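Local coordinates for esterase (Staphylococcus aureus subsp. aureus USA300_TCH1516, PDB 3D7R), which is a putative esterase of the alpha/beta hydrolase fold and probably hydrolyses ester bonds in a substrate that is not established, at residues L196-S200 and P201-A205; A205-N209 and K210-D214. All coordinates share one frame; numbering follows the deposited sequence.

How the interactions relate
The two interactions follow each other along the loop that leads from strand 195-199 to helix 214-219, sharing Ala205, with centres about 15 Å apart. Interaction 1 is buried, about 6 Å from the centre of the chain, where the strand ends; its side-chain contacts are between carbon atoms, of Leu198, Pro201 and Leu203. Interaction 2 lies about 20 Å from the centre, at the surface, and rests on hydrogen bonds, in a turn that begins at Asn209 and through one water, with a small aliphatic contact beside them. Both meet helix 270-282, but differently: Leu198, Pro201 and Leu203 pack on Phe276 and Met273, whereas Asn209 bonds to Asp272 and joins Asp211 and Ile212 against Pro271.

Interaction 1 of 2, residues L196-S200 and P201-A205; sequences LYLIS and PILDA
The chain that brings Leu198 against Pro201 and Leu203 runs as a strand through Ile199, then turns at Ser200, whose phi and psi of 45° and 52° lie in the left-handed helical region. The trans-linked Pro201 follows with an extended psi, and Leu203 N makes a weak hydrogen bond to Pro201 O at 3.2 Å, an inverse gamma turn centred on Ile202. No hydrogen bond joins 196-200 to 201-205. Ile199 O lies 3.2 Å from Pro201 N, which has no hydrogen to give.

The bend brings the proline ring back beside the strand. Leu198 CB lies 3.8 Å from Pro201 CG and 4.1 Å from Pro201 CD, the two side chains crossing at about a right angle. With CG beside the backbone N (chi1 -55°) and an extended end, the leucine carries a methyl past the ring: CD1 comes within 4.2 Å of Pro201 CG. Leu203 approaches from farther along the loop, its CD2 4.4 Å from Leu198 CD1, a looser methyl contact.

Ser200 turns its CB from this apolar group. Its OG pairs with Glu267 OE2 and Asp298 N, so the buried hydroxyl is held twice, in the loops after strands 259-264 and 287-292; alpha/beta hydrolases usually carry their acid and histidine there, and Ser200 also touches His297, but the catalytic roles of Glu267, His297 and Asp298 are not established here.

Strand 195-199 runs parallel between strands 166-171 and 259-264 in the central sheet. Leu198 and Leu203 pack on Phe276 and Pro201 on Met273, all on helix 270-282, while Leu203 also reaches Leu179 of helix 173-187; Ile202, pointing away from the strand segment, touches Phe106.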
loop_
_atom_site.group_PDB
_atom_site.type_symbol
_atom_site.label_atom_id
_atom_site.label_comp_id
_atom_site.label_asym_id
_atom_site.label_seq_id
_atom_site.Cartn_x
_atom_site.Cartn_y
_atom_site.Cartn_z
ATOM N N LEU A 196 5.170 -5.380 9.739
ATOM C CA LEU A 196 4.493 -5.134 8.450
ATOM C C LEU A 196 3.145 -4.439 8.670
ATOM O O LEU A 196 2.306 -4.940 9.436
ATOM C CB LEU A 196 4.270 -6.451 7.678
ATOM C CG LEU A 196 3.433 -6.380 6.377
ATOM C CD1 LEU A 196 4.095 -5.417 5.363
ATOM C CD2 LEU A 196 3.272 -7.792 5.788
ATOM N N TYR A 197 2.952 -3.284 8.022
ATOM C CA TYR A 197 1.716 -2.489 8.193
ATOM C C TYR A 197 0.923 -2.512 6.900
ATOM O O TYR A 197 1.482 -2.266 5.829
ATOM C CB TYR A 197 2.035 -1.039 8.610
ATOM C CG TYR A 197 2.317 -0.906 10.084
ATOM C CD1 TYR A 197 1.340 -0.432 10.971
ATOM C CD2 TYR A 197 3.565 -1.278 10.601
ATOM C CE1 TYR A 197 1.606 -0.347 12.354
ATOM C CE2 TYR A 197 3.845 -1.184 11.973
ATOM C CZ TYR A 197 2.859 -0.717 12.833
ATOM O OH TYR A 197 3.140 -0.656 14.174
ATOM N N LEU A 198 -0.369 -2.827 7.002
ATOM C CA LEU A 198 -1.240 -2.906 5.829
ATOM C C LEU A 198 -2.413 -1.968 6.014
ATOM O O LEU A 198 -3.166 -2.100 6.986
ATOM C CB LEU A 198 -1.748 -4.342 5.637
ATOM C CG LEU A 198 -0.716 -5.480 5.535
ATOM C CD1 LEU A 198 -1.424 -6.829 5.270
ATOM C CD2 LEU A 198 0.311 -5.206 4.434
ATOM N N ILE A 199 -2.571 -1.009 5.105
ATOM C CA ILE A 199 -3.703 -0.075 5.166
ATOM C C ILE A 199 -4.672 -0.359 4.005
ATOM O O ILE A 199 -4.331 -0.179 2.830
ATOM C CB ILE A 199 -3.247 1.424 5.145
ATOM C CG1 ILE A 199 -2.283 1.732 6.299
ATOM C CG2 ILE A 199 -4.472 2.379 5.150
ATOM C CD1 ILE A 199 -1.407 2.987 6.085
ATOM N N SER A 200 -5.880 -0.812 4.331
ATOM C CA SER A 200 -6.856 -1.179 3.302
ATOM C C SER A 200 -6.232 -2.020 2.171
ATOM O O SER A 200 -6.400 -1.672 0.982
ATOM C CB SER A 200 -7.508 0.081 2.701
ATOM O OG SER A 200 -8.335 0.715 3.645
ATOM N N PRO A 201 -5.530 -3.123 2.524
ATOM C CA PRO A 201 -4.835 -3.881 1.481
ATOM C C PRO A 201 -5.853 -4.544 0.563
ATOM O O PRO A 201 -6.903 -4.989 1.041
ATOM C CB PRO A 201 -4.067 -4.969 2.270
ATOM C CG PRO A 201 -4.805 -5.132 3.562
ATOM C CD PRO A 201 -5.378 -3.739 3.865
ATOM N N ILE A 202 -5.556 -4.596 -0.729
ATOM C CA ILE A 202 -6.392 -5.344 -1.667
ATOM C C ILE A 202 -5.800 -6.761 -1.730
ATOM O O ILE A 202 -4.985 -7.080 -2.602
ATOM C CB ILE A 202 -6.447 -4.655 -3.070
ATOM C CG1 ILE A 202 -7.032 -3.243 -2.969
ATOM C CG2 ILE A 202 -7.277 -5.488 -4.059
ATOM C CD1 ILE A 202 -6.788 -2.409 -4.259
ATOM N N LEU A 203 -6.185 -7.589 -0.759
ATOM C CA LEU A 203 -5.575 -8.900 -0.564
ATOM C C LEU A 203 -5.845 -9.934 -1.659
ATOM O O LEU A 203 -5.037 -10.843 -1.878
ATOM C CB LEU A 203 -5.963 -9.447 0.814
ATOM C CG LEU A 203 -5.414 -8.551 1.945
ATOM C CD1 LEU A 203 -6.094 -8.824 3.274
ATOM C CD2 LEU A 203 -3.896 -8.685 2.074
ATOM N N ASP A 204 -6.984 -9.792 -2.338
ATOM C CA ASP A 204 -7.368 -10.697 -3.412
ATOM C C ASP A 204 -7.739 -9.804 -4.591
ATOM O O ASP A 204 -8.741 -9.096 -4.521
ATOM C CB ASP A 204 -8.556 -11.557 -2.939
ATOM C CG ASP A 204 -9.113 -12.491 -4.020
ATOM O OD1 ASP A 204 -8.639 -12.480 -5.176
ATOM O OD2 ASP A 204 -10.065 -13.235 -3.695
ATOM N N ALA A 205 -6.924 -9.813 -5.648
ATOM C CA ALA A 205 -7.133 -8.919 -6.790
ATOM C C ALA A 205 -8.375 -9.245 -7.632
ATOM O O ALA A 205 -8.797 -8.431 -8.456
ATOM C CB ALA A 205 -5.898 -8.883 -7.690
#

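Interaction 2 of 2, residues A205-N209 and K210-D214; sequences ATLSN and KDISD
Asn209 heads a type I beta turn running to Ile212, with an Asx turn nested inside it. Its OD1 accepts from Asp211 N at 2.9 Å, a fairly straight bond (161°), the donor tilted 28° from the amide carbonyl plane. Its backbone O receives Ile212 N at 3.0 Å. With CG anti to the backbone N (chi1 -170°) and beside the carbonyl carbon, the amide points along the chain and OD1 comes up to Asp211 N.

The same amide ties in Asp211 through water 1, which accepts from Asn209 ND2 at 2.9 Å and donates to Asp211 OD2 at 2.6 Å. Asn209 ND2 also bonds to Asp272 OD1 of helix 270-282, so the amide is gripped at both ends. Upstream, Ser208 OG donates to Thr206 OG1, which in turn bonds to Asp204 OD1.

Ile212, its CB directed at the 205-209 segment, brings CD1 3.8 Å from Asn209 CB, and Pro271 of helix 270-282 touches Asn209, Asp211 and Ile212. Beyond the turn, Ser213 is the N-cap of helix 214-219, its OG bonded to Leu216 N. The apolar contact closes on the branch ends Leu207 CD2 and Ile212 CD1, 4.4 Å apart.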
loop_
_atom_site.group_PDB
_atom_site.type_symbol
_atom_site.label_atom_id
_atom_site.label_comp_id
_atom_site.label_asym_id
_atom_site.label_seq_id
_atom_site.Cartn_x
_atom_site.Cartn_y
_atom_site.Cartn_z
ATOM N N ALA A 205 -6.924 -9.813 -5.648
ATOM C CA ALA A 205 -7.133 -8.919 -6.790
ATOM C C ALA A 205 -8.375 -9.245 -7.632
ATOM O O ALA A 205 -8.797 -8.431 -8.456
ATOM C CB ALA A 205 -5.898 -8.883 -7.690
ATOM N N THR A 206 -8.937 -10.440 -7.456
ATOM C CA THR A 206 -10.140 -10.827 -8.203
ATOM C C THR A 206 -11.393 -10.172 -7.630
ATOM O O THR A 206 -12.377 -9.975 -8.361
ATOM C CB THR A 206 -10.391 -12.342 -8.186
ATOM O OG1 THR A 206 -10.665 -12.758 -6.844
ATOM C CG2 THR A 206 -9.186 -13.109 -8.718
ATOM N N LEU A 207 -11.344 -9.846 -6.334
ATOM C CA LEU A 207 -12.490 -9.292 -5.596
ATOM C C LEU A 207 -13.761 -10.115 -5.842
ATOM O O LEU A 207 -14.853 -9.567 -6.051
ATOM C CB LEU A 207 -12.696 -7.793 -5.920
ATOM C CG LEU A 207 -11.726 -6.795 -5.268
ATOM C CD1 LEU A 207 -11.732 -5.454 -6.000
ATOM C CD2 LEU A 207 -12.007 -6.596 -3.764
ATOM N N SER A 208 -13.595 -11.437 -5.791
ATOM C CA SER A 208 -14.644 -12.402 -6.101
ATOM C C SER A 208 -15.162 -13.110 -4.836
ATOM O O SER A 208 -16.017 -13.975 -4.934
ATOM C CB SER A 208 -14.109 -13.457 -7.075
ATOM O OG SER A 208 -13.083 -14.220 -6.447
ATOM N N ASN A 209 -14.630 -12.749 -3.666
ATOM C CA ASN A 209 -15.068 -13.327 -2.386
ATOM C C ASN A 209 -16.590 -13.313 -2.311
ATOM O O ASN A 209 -17.204 -12.248 -2.412
ATOM C CB ASN A 209 -14.474 -12.525 -1.212
ATOM C CG ASN A 209 -14.680 -13.214 0.156
ATOM O OD1 ASN A 209 -15.712 -13.836 0.402
ATOM N ND2 ASN A 209 -13.690 -13.087 1.048
ATOM N N LYS A 210 -17.205 -14.481 -2.139
ATOM C CA LYS A 210 -18.672 -14.559 -2.188
ATOM C C LYS A 210 -19.329 -13.827 -1.002
ATOM O O LYS A 210 -20.526 -13.558 -1.011
ATOM C CB LYS A 210 -19.169 -16.014 -2.348
ATOM C CG LYS A 210 -18.751 -16.973 -1.209
ATOM C CD LYS A 210 -19.705 -18.178 -1.072
ATOM C CE LYS A 210 -19.085 -19.276 -0.208
ATOM N NZ LYS A 210 -18.509 -18.742 1.087
ATOM N N ASP A 211 -18.532 -13.482 0.005
ATOM C CA ASP A 211 -19.048 -12.725 1.149
ATOM C C ASP A 211 -19.140 -11.223 0.874
ATOM O O ASP A 211 -19.612 -10.464 1.718
ATOM C CB ASP A 211 -18.232 -12.998 2.421
ATOM C CG ASP A 211 -18.406 -14.428 2.935
ATOM O OD1 ASP A 211 -19.546 -14.949 2.916
ATOM O OD2 ASP A 211 -17.395 -15.027 3.363
ATOM N N ILE A 212 -18.687 -10.798 -0.300
ATOM C CA ILE A 212 -18.916 -9.421 -0.741
ATOM C C ILE A 212 -20.365 -9.292 -1.248
ATOM O O ILE A 212 -20.707 -9.753 -2.326
ATOM C CB ILE A 212 -17.907 -8.997 -1.826
ATOM C CG1 ILE A 212 -16.475 -9.057 -1.274
ATOM C CG2 ILE A 212 -18.220 -7.582 -2.382
ATOM C CD1 ILE A 212 -15.402 -9.036 -2.391
ATOM N N SER A 213 -21.206 -8.649 -0.459
ATOM C CA SER A 213 -22.601 -8.543 -0.792
ATOM C C SER A 213 -22.841 -7.333 -1.694
ATOM O O SER A 213 -21.983 -6.446 -1.809
ATOM C CB SER A 213 -23.384 -8.363 0.502
ATOM O OG SER A 213 -22.870 -7.226 1.187
ATOM N N ASP A 214 -24.032 -7.283 -2.296
ATOM C CA ASP A 214 -24.491 -6.086 -3.011
ATOM C C ASP A 214 -24.523 -4.891 -2.070
ATOM O O ASP A 214 -24.116 -3.789 -2.451
ATOM C CB ASP A 214 -25.880 -6.303 -3.640
ATOM C CG ASP A 214 -25.825 -7.138 -4.934
ATOM O OD1 ASP A 214 -24.719 -7.361 -5.463
ATOM O OD2 ASP A 214 -26.879 -7.560 -5.439
HETATM O O HOH W 1 -14.892 -14.330 3.410
#